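Local atomic coordinates of glucose-6-phosphate isomerase like protein (Thermus thermophilus, PDB entry 1WIW), a protein that probably interconverts phosphorylated sugars such as glucose-6-phosphate or mannose-6-phosphate with their ketose isomers, using SIS-type domains. Residues L166-L171 and G224-L229. Residues are numbered along the deposited sequence; the frame is centred on the assembly and turned at random.
Sequences LFYSPL and GEEAAL
The carbonyl O of Glu-226 lies at the edge of the Tyr-168 ring, in plane, 3.9 Å from CE1, while Pro-170 CG stands over one face of that ring, 3.3 Å above the plane and displaced toward the rim. The side chains of Tyr-168 and Glu-226 cross at about a right angle, with ring and carboxylate planes 86° apart. With CG anti to the backbone N (chi1 -179°), Tyr-168 extends from the end of its strand to the first turn of the helix, where OH comes 3.6 Å from Glu-226 CB. Pro-170 also faces this turn: its CB lies 4.1 Å from Glu-226 CB, and its CG packs against Ala-227 CB at the same separation. The contact therefore joins the C-terminal end of strand 164-168, outermost of its sheet within this chain, and the loop that follows to the start of helix 225-234, which follows the neighbouring parallel strand 216-221, an alpha/beta arrangement consistent with a SIS domain. Gly-224 is the N-cap and has a positive phi. No direct hydrogen bond links the segments; instead one water donates to Pro-170 O (2.8 Å) and to Glu-226 OE2 (3.0 Å), bridging loop and carboxylate. Phe-202 meets the tyrosine ring edge-to-face, and Glu-226 also packs on Gly-75 of the second subunit, placing this helix start beside the dimer interface.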
loop_
_atom_site.group_PDB
_atom_site.type_symbol
_atom_site.label_atom_id
_atom_site.label_comp_id
_atom_site.label_asym_id
_atom_site.label_seq_id
_atom_site.Cartn_x
_atom_site.Cartn_y
_atom_site.Cartn_z
ATOM N N LEU B 166 4.108 11.880 4.607
ATOM C CA LEU B 166 4.606 10.572 4.218
ATOM C C LEU B 166 4.592 9.734 5.494
ATOM O O LEU B 166 5.415 9.948 6.385
ATOM C CB LEU B 166 6.029 10.696 3.667
ATOM C CG LEU B 166 6.855 9.421 3.460
ATOM C CD1 LEU B 166 6.083 8.412 2.628
ATOM C CD2 LEU B 166 8.180 9.790 2.791
ATOM N N PHE B 167 3.650 8.796 5.582
ATOM C CA PHE B 167 3.515 7.947 6.761
ATOM C C PHE B 167 4.277 6.633 6.640
ATOM O O PHE B 167 4.137 5.916 5.646
ATOM C CB PHE B 167 2.041 7.635 7.031
ATOM C CG PHE B 167 1.180 8.851 7.213
ATOM C CD1 PHE B 167 0.248 9.211 6.248
ATOM C CD2 PHE B 167 1.289 9.630 8.356
ATOM C CE1 PHE B 167 -0.568 10.331 6.423
ATOM C CE2 PHE B 167 0.479 10.750 8.540
ATOM C CZ PHE B 167 -0.452 11.099 7.570
ATOM N N TYR B 168 5.069 6.322 7.665
ATOM C CA TYR B 168 5.860 5.091 7.709
ATOM C C TYR B 168 5.664 4.433 9.082
ATOM O O TYR B 168 5.982 5.028 10.110
ATOM C CB TYR B 168 7.342 5.406 7.486
ATOM C CG TYR B 168 8.245 4.190 7.500
ATOM C CD1 TYR B 168 9.469 4.216 8.169
ATOM C CD2 TYR B 168 7.867 3.005 6.865
ATOM C CE1 TYR B 168 10.296 3.089 8.210
ATOM C CE2 TYR B 168 8.686 1.875 6.901
ATOM C CZ TYR B 168 9.896 1.925 7.577
ATOM O OH TYR B 168 10.692 0.803 7.643
ATOM N N SER B 169 5.126 3.213 9.086
ATOM C CA SER B 169 4.863 2.477 10.320
ATOM C C SER B 169 5.494 1.087 10.325
ATOM O O SER B 169 4.836 0.089 10.027
ATOM C CB SER B 169 3.355 2.339 10.538
ATOM O OG SER B 169 2.743 1.652 9.455
ATOM N N PRO B 170 6.781 1.009 10.683
ATOM C CA PRO B 170 7.559 -0.234 10.748
ATOM C C PRO B 170 6.943 -1.327 11.628
ATOM O O PRO B 170 6.970 -2.503 11.267
ATOM C CB PRO B 170 8.908 0.230 11.305
ATOM C CG PRO B 170 9.002 1.644 10.871
ATOM C CD PRO B 170 7.604 2.161 11.088
ATOM N N LEU B 171 6.402 -0.941 12.785
ATOM C CA LEU B 171 5.818 -1.916 13.704
ATOM C C LEU B 171 4.711 -2.730 13.044
ATOM O O LEU B 171 4.448 -3.865 13.437
ATOM C CB LEU B 171 5.280 -1.230 14.967
ATOM C CG LEU B 171 3.882 -0.607 14.968
ATOM C CD1 LEU B 171 3.449 -0.331 16.414
ATOM C CD2 LEU B 171 3.879 0.670 14.142
ATOM N N GLY B 224 10.998 1.009 16.818
ATOM C CA GLY B 224 11.620 0.008 15.969
ATOM C C GLY B 224 12.963 0.452 15.411
ATOM O O GLY B 224 13.216 1.646 15.244
ATOM N N GLU B 225 13.825 -0.513 15.109
ATOM C CA GLU B 225 15.144 -0.214 14.569
ATOM C C GLU B 225 15.039 0.413 13.180
ATOM O O GLU B 225 15.828 1.296 12.830
ATOM C CB GLU B 225 15.983 -1.489 14.508
ATOM C CG GLU B 225 17.427 -1.276 14.091
ATOM C CD GLU B 225 18.237 -2.560 14.141
ATOM O OE1 GLU B 225 19.428 -2.531 13.763
ATOM O OE2 GLU B 225 17.680 -3.599 14.561
ATOM N N GLU B 226 14.067 -0.035 12.392
ATOM C CA GLU B 226 13.889 0.510 11.051
ATOM C C GLU B 226 13.432 1.969 11.108
ATOM O O GLU B 226 13.682 2.747 10.186
ATOM C CB GLU B 226 12.875 -0.328 10.269
ATOM C CG GLU B 226 13.263 -1.789 10.146
ATOM C CD GLU B 226 12.226 -2.603 9.398
ATOM O OE1 GLU B 226 12.227 -2.567 8.149
ATOM O OE2 GLU B 226 11.401 -3.272 10.061
ATOM N N ALA B 227 12.758 2.337 12.194
ATOM C CA ALA B 227 12.282 3.707 12.361
ATOM C C ALA B 227 13.482 4.633 12.582
ATOM O O ALA B 227 13.546 5.730 12.027
ATOM C CB ALA B 227 11.318 3.789 13.546
ATOM N N ALA B 228 14.438 4.177 13.384
ATOM C CA ALA B 228 15.633 4.960 13.664
ATOM C C ALA B 228 16.466 5.137 12.396
ATOM O O ALA B 228 17.012 6.212 12.147
ATOM C CB ALA B 228 16.462 4.280 14.744
ATOM N N LEU B 229 16.565 4.071 11.606
ATOM C CA LEU B 229 17.315 4.102 10.355
ATOM C C LEU B 229 16.594 5.056 9.414
ATOM O O LEU B 229 17.218 5.874 8.736
ATOM C CB LEU B 229 17.373 2.700 9.739
ATOM C CG LEU B 229 18.110 1.645 10.569
ATOM C CD1 LEU B 229 17.872 0.250 10.001
ATOM C CD2 LEU B 229 19.599 1.982 10.587
HETATM O O HOH W 1 8.569 -3.197 9.061
#